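Local coordinates for guanidinopropionase (Pseudomonas aeruginosa, PDB 3NIQ), which catalyses the manganese-dependent hydrolysis of 3-guanidinopropanoate to beta-alanine and urea, working as a homohexamer of the arginase family, at residues 140-152 with 230-243. Residues are numbered along the deposited sequence; the frame is centred on the assembly and turned at random.
With MN (manganese (II) ion), chain E; MN (manganese (II) ion), chain D.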
loop_
_atom_site.group_PDB
_atom_site.type_symbol
_atom_site.label_atom_id
_atom_site.label_comp_id
_atom_site.label_asym_id
_atom_site.label_seq_id
_atom_site.Cartn_x
_atom_site.Cartn_y
_atom_site.Cartn_z
ATOM N N ARG A 140 -18.952 -42.138 6.918
ATOM C CA ARG A 140 -20.255 -41.605 7.252
ATOM C C ARG A 140 -20.378 -40.162 6.795
ATOM O O ARG A 140 -19.413 -39.470 6.807
ATOM C CB ARG A 140 -20.534 -41.707 8.754
ATOM C CG ARG A 140 -19.553 -40.992 9.653
ATOM C CD ARG A 140 -19.904 -41.027 11.135
ATOM N NE ARG A 140 -18.937 -40.280 11.906
ATOM C CZ ARG A 140 -18.921 -40.163 13.209
ATOM N NH1 ARG A 140 -19.852 -40.718 13.939
ATOM N NH2 ARG A 140 -17.979 -39.490 13.781
ATOM N N PRO A 141 -21.538 -39.671 6.412
ATOM C CA PRO A 141 -21.644 -38.281 5.987
ATOM C C PRO A 141 -21.466 -37.276 7.130
ATOM O O PRO A 141 -21.709 -37.594 8.306
ATOM C CB PRO A 141 -23.063 -38.192 5.399
ATOM C CG PRO A 141 -23.826 -39.377 6.016
ATOM C CD PRO A 141 -22.770 -40.444 6.116
ATOM N N LEU A 142 -21.048 -36.065 6.766
ATOM C CA LEU A 142 -20.800 -34.992 7.736
ATOM C C LEU A 142 -21.990 -34.056 7.736
ATOM O O LEU A 142 -22.677 -33.925 6.712
ATOM C CB LEU A 142 -19.547 -34.171 7.313
ATOM C CG LEU A 142 -18.191 -34.858 7.283
ATOM C CD1 LEU A 142 -17.144 -34.007 6.558
ATOM C CD2 LEU A 142 -17.709 -35.198 8.676
ATOM N N GLY A 143 -22.253 -33.430 8.877
ATOM C CA GLY A 143 -23.060 -32.210 8.919
ATOM C C GLY A 143 -22.109 -31.009 8.780
ATOM O O GLY A 143 -20.876 -31.167 8.880
ATOM N N MET A 144 -22.642 -29.812 8.547
ATOM C CA MET A 144 -21.756 -28.633 8.462
ATOM C C MET A 144 -22.428 -27.322 8.853
ATOM O O MET A 144 -23.595 -27.117 8.566
ATOM C CB MET A 144 -21.150 -28.529 7.057
ATOM C CG MET A 144 -20.293 -27.278 6.804
ATOM S SD MET A 144 -19.576 -27.250 5.151
ATOM C CE MET A 144 -21.015 -26.955 4.132
ATOM N N VAL A 145 -21.682 -26.473 9.559
ATOM C CA VAL A 145 -22.000 -25.061 9.707
ATOM C C VAL A 145 -21.007 -24.335 8.797
ATOM O O VAL A 145 -19.805 -24.410 8.999
ATOM C CB VAL A 145 -21.795 -24.549 11.150
ATOM C CG1 VAL A 145 -22.169 -23.041 11.239
ATOM C CG2 VAL A 145 -22.634 -25.358 12.171
ATOM N N HIS A 146 -21.530 -23.637 7.799
ATOM C CA HIS A 146 -20.736 -23.052 6.730
ATOM C C HIS A 146 -20.988 -21.531 6.697
ATOM O O HIS A 146 -22.106 -21.087 6.453
ATOM C CB HIS A 146 -21.170 -23.724 5.418
ATOM C CG HIS A 146 -20.592 -23.118 4.178
ATOM N ND1 HIS A 146 -21.281 -23.083 2.982
ATOM C CD2 HIS A 146 -19.394 -22.530 3.940
ATOM C CE1 HIS A 146 -20.539 -22.488 2.061
ATOM N NE2 HIS A 146 -19.386 -22.144 2.617
ATOM N N PHE A 147 -19.957 -20.747 6.983
ATOM C CA PHE A 147 -20.036 -19.273 6.981
ATOM C C PHE A 147 -19.496 -18.773 5.645
ATOM O O PHE A 147 -18.335 -19.044 5.315
ATOM C CB PHE A 147 -19.142 -18.707 8.094
ATOM C CG PHE A 147 -19.564 -19.095 9.470
ATOM C CD1 PHE A 147 -20.405 -18.282 10.199
ATOM C CD2 PHE A 147 -19.098 -20.272 10.049
ATOM C CE1 PHE A 147 -20.801 -18.641 11.503
ATOM C CE2 PHE A 147 -19.479 -20.638 11.330
ATOM C CZ PHE A 147 -20.335 -19.822 12.066
ATOM N N ASP A 148 -20.312 -18.061 4.869
ATOM C CA ASP A 148 -19.902 -17.680 3.524
ATOM C C ASP A 148 -20.804 -16.586 2.941
ATOM O O ASP A 148 -22.002 -16.528 3.248
ATOM C CB ASP A 148 -19.962 -18.927 2.614
ATOM C CG ASP A 148 -18.974 -18.884 1.447
ATOM O OD1 ASP A 148 -18.848 -17.856 0.748
ATOM O OD2 ASP A 148 -18.321 -19.908 1.209
ATOM N N ALA A 149 -20.237 -15.731 2.086
ATOM C CA ALA A 149 -21.070 -14.858 1.263
ATOM C C ALA A 149 -21.757 -15.643 0.125
ATOM O O ALA A 149 -22.709 -15.144 -0.481
ATOM C CB ALA A 149 -20.252 -13.698 0.690
ATOM N N HIS A 150 -21.258 -16.849 -0.158
ATOM C CA HIS A 150 -21.727 -17.670 -1.299
ATOM C C HIS A 150 -22.060 -19.124 -0.900
ATOM O O HIS A 150 -21.373 -19.733 -0.084
ATOM C CB HIS A 150 -20.667 -17.705 -2.407
ATOM C CG HIS A 150 -20.027 -16.376 -2.667
ATOM N ND1 HIS A 150 -18.840 -15.993 -2.076
ATOM C CD2 HIS A 150 -20.403 -15.349 -3.471
ATOM C CE1 HIS A 150 -18.529 -14.771 -2.477
ATOM N NE2 HIS A 150 -19.457 -14.363 -3.329
ATOM N N SER A 151 -23.098 -19.691 -1.508
ATOM C CA SER A 151 -23.462 -21.069 -1.190
ATOM C C SER A 151 -22.438 -22.093 -1.662
ATOM O O SER A 151 -22.317 -23.169 -1.057
ATOM C CB SER A 151 -24.867 -21.395 -1.715
ATOM O OG SER A 151 -24.882 -21.318 -3.132
ATOM N N ASP A 152 -21.708 -21.784 -2.740
ATOM C CA ASP A 152 -20.691 -22.707 -3.281
ATOM C C ASP A 152 -21.316 -24.059 -3.654
ATOM O O ASP A 152 -20.721 -25.124 -3.441
ATOM C CB ASP A 152 -19.559 -22.970 -2.265
ATOM C CG ASP A 152 -18.696 -21.744 -2.006
ATOM O OD1 ASP A 152 -18.846 -20.762 -2.742
ATOM O OD2 ASP A 152 -17.878 -21.763 -1.058
ATOM N N VAL A 230 -27.787 -28.891 12.819
ATOM C CA VAL A 230 -26.717 -29.892 12.854
ATOM C C VAL A 230 -26.942 -30.881 13.992
ATOM O O VAL A 230 -26.460 -32.009 13.939
ATOM C CB VAL A 230 -25.293 -29.246 12.952
ATOM C CG1 VAL A 230 -25.067 -28.262 11.781
ATOM C CG2 VAL A 230 -25.096 -28.540 14.290
ATOM N N GLY A 231 -27.680 -30.451 15.012
ATOM C CA GLY A 231 -28.004 -31.334 16.134
ATOM C C GLY A 231 -26.782 -31.935 16.818
ATOM O O GLY A 231 -25.766 -31.246 17.044
ATOM N N ALA A 232 -26.877 -33.224 17.150
ATOM C CA ALA A 232 -25.817 -33.891 17.925
ATOM C C ALA A 232 -24.868 -34.691 17.030
ATOM O O ALA A 232 -23.920 -35.301 17.525
ATOM C CB ALA A 232 -26.438 -34.794 19.036
ATOM N N GLY A 233 -25.098 -34.651 15.716
ATOM C CA GLY A 233 -24.295 -35.438 14.758
ATOM C C GLY A 233 -22.901 -34.899 14.486
ATOM O O GLY A 233 -22.552 -33.788 14.927
ATOM N N PRO A 234 -22.073 -35.698 13.791
ATOM C CA PRO A 234 -20.719 -35.276 13.415
ATOM C C PRO A 234 -20.787 -34.018 12.555
ATOM O O PRO A 234 -21.544 -33.980 11.579
ATOM C CB PRO A 234 -20.199 -36.453 12.581
ATOM C CG PRO A 234 -21.427 -37.330 12.287
ATOM C CD PRO A 234 -22.350 -37.100 13.404
ATOM N N THR A 235 -20.022 -32.993 12.923
ATOM C CA THR A 235 -20.198 -31.680 12.306
ATOM C C THR A 235 -18.883 -31.009 11.982
ATOM O O THR A 235 -17.978 -30.988 12.794
ATOM C CB THR A 235 -21.029 -30.748 13.189
ATOM O OG1 THR A 235 -22.282 -31.367 13.474
ATOM C CG2 THR A 235 -21.280 -29.410 12.489
ATOM N N TYR A 236 -18.793 -30.470 10.769
ATOM C CA TYR A 236 -17.609 -29.779 10.319
ATOM C C TYR A 236 -17.926 -28.296 10.239
ATOM O O TYR A 236 -19.030 -27.904 9.854
ATOM C CB TYR A 236 -17.222 -30.325 8.947
ATOM C CG TYR A 236 -15.917 -29.841 8.366
ATOM C CD1 TYR A 236 -14.757 -30.612 8.478
ATOM C CD2 TYR A 236 -15.846 -28.635 7.638
ATOM C CE1 TYR A 236 -13.544 -30.184 7.914
ATOM C CE2 TYR A 236 -14.633 -28.201 7.066
ATOM C CZ TYR A 236 -13.490 -28.984 7.208
ATOM O OH TYR A 236 -12.288 -28.587 6.643
ATOM N N VAL A 237 -16.956 -27.455 10.581
ATOM C CA VAL A 237 -17.160 -26.008 10.422
ATOM C C VAL A 237 -16.248 -25.477 9.346
ATOM O O VAL A 237 -15.027 -25.612 9.411
ATOM C CB VAL A 237 -16.925 -25.235 11.734
ATOM C CG1 VAL A 237 -17.226 -23.747 11.528
ATOM C CG2 VAL A 237 -17.788 -25.808 12.839
ATOM N N SER A 238 -16.837 -24.860 8.336
ATOM C CA SER A 238 -16.040 -24.299 7.286
ATOM C C SER A 238 -16.282 -22.783 7.211
ATOM O O SER A 238 -17.406 -22.331 6.973
ATOM C CB SER A 238 -16.393 -24.976 5.962
ATOM O OG SER A 238 -15.616 -24.441 4.916
ATOM N N PHE A 239 -15.212 -22.013 7.374
ATOM C CA PHE A 239 -15.315 -20.564 7.467
ATOM C C PHE A 239 -14.624 -19.880 6.276
ATOM O O PHE A 239 -13.387 -19.893 6.171
ATOM C CB PHE A 239 -14.683 -20.102 8.794
ATOM C CG PHE A 239 -14.941 -18.659 9.111
ATOM C CD1 PHE A 239 -16.053 -18.284 9.863
ATOM C CD2 PHE A 239 -14.074 -17.666 8.639
ATOM C CE1 PHE A 239 -16.307 -16.919 10.152
ATOM C CE2 PHE A 239 -14.321 -16.310 8.904
ATOM C CZ PHE A 239 -15.427 -15.933 9.664
ATOM N N ASP A 240 -15.420 -19.293 5.386
ATOM C CA ASP A 240 -14.899 -18.562 4.245
ATOM C C ASP A 240 -14.850 -17.098 4.702
ATOM O O ASP A 240 -15.870 -16.532 5.087
ATOM C CB ASP A 240 -15.819 -18.788 3.022
ATOM C CG ASP A 240 -15.408 -17.988 1.778
ATOM O OD1 ASP A 240 -14.677 -16.975 1.886
ATOM O OD2 ASP A 240 -15.842 -18.356 0.657
ATOM N N VAL A 241 -13.660 -16.504 4.694
ATOM C CA VAL A 241 -13.487 -15.182 5.268
ATOM C C VAL A 241 -14.294 -14.132 4.514
ATOM O O VAL A 241 -14.563 -13.076 5.055
ATOM C CB VAL A 241 -12.002 -14.735 5.394
ATOM C CG1 VAL A 241 -11.203 -15.665 6.339
ATOM C CG2 VAL A 241 -11.334 -14.631 4.025
ATOM N N ASP A 242 -14.705 -14.430 3.283
ATOM C CA ASP A 242 -15.537 -13.471 2.552
ATOM C C ASP A 242 -16.992 -13.382 3.100
ATOM O O ASP A 242 -17.784 -12.564 2.640
ATOM C CB ASP A 242 -15.448 -13.691 1.009
ATOM C CG ASP A 242 -16.252 -14.902 0.509
ATOM O OD1 ASP A 242 -17.163 -15.380 1.218
ATOM O OD2 ASP A 242 -15.958 -15.379 -0.618
ATOM N N VAL A 243 -17.332 -14.202 4.102
ATOM C CA VAL A 243 -18.567 -13.964 4.882
ATOM C C VAL A 243 -18.489 -12.586 5.568
ATOM O O VAL A 243 -19.496 -11.890 5.731
ATOM C CB VAL A 243 -18.815 -15.049 5.944
ATOM C CG1 VAL A 243 -17.842 -14.923 7.123
ATOM C CG2 VAL A 243 -20.283 -15.025 6.419
HETATM MN MN MN E . -17.377 -17.140 -0.544
HETATM MN MN MN D . -16.625 -20.194 -0.184
HETATM O O HOH W 1 -17.325 -18.800 -2.036
#
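Phe147 and Phe239 meet obliquely, ring planes 45° apart, with CD1 of Phe239 3.6 Å from CB of Phe147. Phe147 swings CG beside its own backbone N (chi1 -64°), which carries the ring back along the neighbouring strand, where its CE2 edge meets CG1 of Val237 in the ring plane at 3.8 Å. A large flat hydrocarbon suits this buried face, since one ring spans two residues of the partner strand.

At the other end, Pro234 presses CG over one face of the Arg140 guanidinium, 3.9 Å from NE; the extended Arg140 chain lays the flat cation across the proline ring. The Pro234 carbonyl starts the ladder, accepting from Gly143 N at 2.8 Å, and lies tight against the place a beta carbon would take, so glycine suits that position.

Strands 142-147 and 235-240 are parallel neighbours inside the eight-stranded sheet of the arginase alpha/beta fold, and both run to their C-terminal ends at the two-manganese site. The ladder ends with Asp240 N bonded to Phe147 O at 2.9 Å, which brings Asp240 close to Asp148; their carboxylates converge on the same two ions with planes 71° apart. Asp148 splits its oxygens between the ions, OD1 to one and OD2 to the other, whereas Asp240 bridges both through OD2 alone. Asp242 grips one ion with both oxygens, joined there by His150 ND1, 2.4 Å from the manganese; Glu256, hydrogen-bonded to His150 NE2, orients that ring. Asp152 OD2 binds the second, which His126 completes. A water spans the pair. Ala149 N meets Asp242 OD1, and Asx turns hold Asp148 and Asp240. His146 NE2 donates to the anti lone pair of Asp148 OD2 at 2.8 Å, a bent second-shell bond that adds to the two metal bonds holding the carboxylate.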